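FTT_1639c (Francisella tularensis subsp. tularensis, PDB 7KZW) is of unknown function, this chain being the beta-rich C-terminal part of a longer protein that is probably membrane-anchored by a transmembrane helix. Local coordinates at residues 38-42 / 43-47. The protein carries 3 engineered substitutions. Sequence-based numbering, arbitrary orientation.
Sequences FNIMD and KKPTE. Engineered in segment 38-42: Met41 (natural residue Ile).
Lys44 O and Thr46 OG1 approach the Phe38 ring obliquely, Lys44 O lying 3.9 Å from Phe38 CD2, and Asp42 OD2 sits at the ring edge, in plane. Two hydrogen bonds tie Phe38 to Thr46: Phe38 N donates almost straight to Thr46 OG1 (2.8 Å, 168°), the hydroxyl being turned beside its own backbone N and anti to the carbonyl carbon (chi1 -61°), and Thr46 N reaches Phe38 O at 3.0 Å, from above the carbonyl plane. A water donates to both Phe38 O and Thr46 O, so two donors grip the Phe38 carbonyl. Between these ends the chain reverses through a type I beta turn, Asn39 to Asp42, in which Asn39 OD1 takes the Met41 amide in its carbonyl plane, an Asx turn; Met41 is an engineered selenomethionine. Asp42 OD2 accepts from Asn39 N (2.9 Å) on its anti side, 34° out of the carboxylate plane. Pro45 lies across the turn, its CG 3.5 Å from Asn39 O and its CB 4.2 Å from Ile40 CG2. Asn39 ND2 is hydrogen-bonded to Asn89 OD1, and Ile40 pairs by backbone with Leu85. Polar side chains thus satisfy three backbone amides, consistent with a loop held in a defined shape without regular secondary structure.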
ATOM      1  N   PHE A  38      -7.514  -3.471  14.150  1.00 18.50           N
ATOM      2  CA  PHE A  38      -6.761  -2.599  15.050  1.00 19.51           C
ATOM      3  C   PHE A  38      -5.386  -2.347  14.483  1.00 17.10           C
ATOM      4  O   PHE A  38      -4.877  -3.152  13.685  1.00 17.17           O
ATOM      5  CB  PHE A  38      -6.631  -3.258  16.424  1.00 19.07           C
ATOM      6  CG  PHE A  38      -7.962  -3.529  17.042  1.00 23.59           C
ATOM      7  CD1 PHE A  38      -8.712  -2.485  17.561  1.00 24.93           C
ATOM      8  CD2 PHE A  38      -8.504  -4.795  17.036  1.00 24.16           C
ATOM      9  CE1 PHE A  38      -9.966  -2.702  18.137  1.00 31.47           C
ATOM     10  CE2 PHE A  38      -9.768  -5.038  17.596  1.00 31.02           C
ATOM     11  CZ  PHE A  38     -10.493  -3.978  18.155  1.00 31.19           C
ATOM     12  N   ASN A  39      -4.805  -1.183  14.828  1.00 15.93           N
ATOM     13  CA  ASN A  39      -3.535  -0.736  14.306  1.00 14.58           C
ATOM     14  C   ASN A  39      -2.439  -0.814  15.364  1.00 13.19           C
ATOM     15  O   ASN A  39      -2.677  -1.244  16.503  1.00 15.53           O
ATOM     16  CB  ASN A  39      -3.667   0.648  13.651  1.00 14.05           C
ATOM     17  CG  ASN A  39      -4.009   1.736  14.636  1.00 15.40           C
ATOM     18  OD1 ASN A  39      -3.384   1.819  15.674  1.00 19.63           O
ATOM     19  ND2 ASN A  39      -4.972   2.588  14.301  1.00 16.85           N
ATOM     20  N   ILE A  40      -1.228  -0.367  15.001  1.00 13.98           N
ATOM     21  CA  ILE A  40      -0.091  -0.564  15.895  1.00 14.41           C
ATOM     22  C   ILE A  40      -0.128   0.323  17.126  1.00 16.36           C
ATOM     23  O   ILE A  40       0.716   0.196  18.026  1.00 16.60           O
ATOM     24  CB  ILE A  40       1.270  -0.502  15.164  1.00 12.99           C
ATOM     25  CG1 ILE A  40       1.480   0.855  14.494  1.00 14.64           C
ATOM     26  CG2 ILE A  40       1.354  -1.677  14.201  1.00 14.64           C
ATOM     27  CD1 ILE A  40       2.871   0.937  13.784  1.00 14.60           C
HETATM   28  N   MSE A  41      -1.056   1.255  17.183  1.00 15.61           N
HETATM   29  CA  MSE A  41      -1.207   2.062  18.424  1.00 17.78           C
HETATM   30  C   MSE A  41      -2.088   1.308  19.401  1.00 17.11           C
HETATM   31  O   MSE A  41      -2.139   1.733  20.552  1.00 23.41           O
HETATM   32  CB  MSE A  41      -1.914   3.371  18.147  1.00 20.04           C
HETATM   33  CG  MSE A  41      -1.089   4.364  17.374  1.00 20.82           C
HETATM   34 SE   MSE A  41      -2.081   6.016  16.984  0.41 29.93          SE
HETATM   35  CE  MSE A  41      -2.422   6.181  18.847  1.00 40.31           C
ATOM     36  N   ASP A  42      -2.657   0.188  19.001  1.00 18.75           N
ATOM     37  CA  ASP A  42      -3.647  -0.540  19.785  1.00 22.16           C
ATOM     38  C   ASP A  42      -2.996  -1.739  20.462  1.00 21.62           C
ATOM     39  O   ASP A  42      -1.872  -2.143  20.136  1.00 22.55           O
ATOM     40  CB  ASP A  42      -4.845  -0.941  18.919  1.00 22.17           C
ATOM     41  CG  ASP A  42      -5.529   0.292  18.232  1.00 27.73           C
ATOM     42  OD1 ASP A  42      -5.571   1.383  18.872  1.00 27.71           O
ATOM     43  OD2 ASP A  42      -6.028   0.181  17.065  1.00 23.29           O
ATOM     44  N   LYS A  43      -3.718  -2.292  21.446  1.00 27.45           N
ATOM     45  CA  LYS A  43      -3.119  -3.335  22.270  1.00 26.99           C
ATOM     46  C   LYS A  43      -2.847  -4.601  21.475  1.00 27.20           C
ATOM     47  O   LYS A  43      -1.843  -5.284  21.719  1.00 26.51           O
ATOM     48  CB  LYS A  43      -4.029  -3.629  23.471  1.00 30.52           C
ATOM     49  CG  LYS A  43      -3.974  -2.547  24.575  1.00 41.46           C
ATOM     50  CD  LYS A  43      -5.261  -2.420  25.443  1.00 48.58           C
ATOM     51  CE  LYS A  43      -4.975  -1.890  26.876  1.00 49.71           C
ATOM     52  NZ  LYS A  43      -3.798  -0.958  26.908  1.00 51.60           N
ATOM     53  N   LYS A  44      -3.715  -4.929  20.504  1.00 23.17           N
ATOM     54  CA  LYS A  44      -3.582  -6.151  19.709  1.00 21.86           C
ATOM     55  C   LYS A  44      -3.710  -5.835  18.218  1.00 19.19           C
ATOM     56  O   LYS A  44      -4.796  -5.983  17.623  1.00 22.32           O
ATOM     57  CB  LYS A  44      -4.538  -7.259  20.170  1.00 25.07           C
ATOM     58  CG  LYS A  44      -4.276  -8.545  19.372  1.00 39.74           C
ATOM     59  CD  LYS A  44      -3.368  -9.556  20.062  1.00 45.91           C
ATOM     60  CE  LYS A  44      -3.025 -10.762  19.143  1.00 49.10           C
ATOM     61  NZ  LYS A  44      -2.822 -10.469  17.665  1.00 48.89           N
ATOM     62  N   PRO A  45      -2.634  -5.354  17.584  1.00 18.49           N
ATOM     63  CA  PRO A  45      -2.716  -4.975  16.154  1.00 16.32           C
ATOM     64  C   PRO A  45      -3.074  -6.159  15.273  1.00 18.05           C
ATOM     65  O   PRO A  45      -2.566  -7.257  15.445  1.00 18.66           O
ATOM     66  CB  PRO A  45      -1.315  -4.420  15.849  1.00 15.16           C
ATOM     67  CG  PRO A  45      -0.756  -4.007  17.269  1.00 18.80           C
ATOM     68  CD  PRO A  45      -1.306  -5.088  18.167  1.00 18.84           C
ATOM     69  N   THR A  46      -3.942  -5.918  14.294  1.00 15.44           N
ATOM     70  CA  THR A  46      -4.396  -6.975  13.413  1.00 17.80           C
ATOM     71  C   THR A  46      -3.293  -7.285  12.399  1.00 14.79           C
ATOM     72  O   THR A  46      -2.750  -6.364  11.766  1.00 15.58           O
ATOM     73  CB  THR A  46      -5.603  -6.457  12.643  1.00 17.33           C
ATOM     74  OG1 THR A  46      -6.644  -6.125  13.585  1.00 18.93           O
ATOM     75  CG2 THR A  46      -6.104  -7.553  11.689  1.00 21.96           C
ATOM     76  N   GLU A  47      -2.968  -8.566  12.220  1.00 13.55           N
ATOM     77  CA  GLU A  47      -2.042  -8.994  11.185  1.00 14.32           C
ATOM     78  C   GLU A  47      -2.749  -8.976   9.833  1.00 15.74           C
ATOM     79  O   GLU A  47      -3.813  -9.605   9.673  1.00 17.12           O
ATOM     80  CB  GLU A  47      -1.610 -10.457  11.414  1.00 21.15           C
ATOM     81  CG  GLU A  47      -0.247 -10.602  11.969  1.00 25.09           C
ATOM     82  CD  GLU A  47       0.190 -12.047  12.201  1.00 20.51           C
ATOM     83  OE1 GLU A  47      -0.197 -12.925  11.465  1.00 23.45           O
ATOM     84  OE2 GLU A  47       0.859 -12.255  13.255  1.00 29.26           O
TER
HETATM   85  O   HOH W   1      -2.647  -3.742  12.175  1.00 15.51           O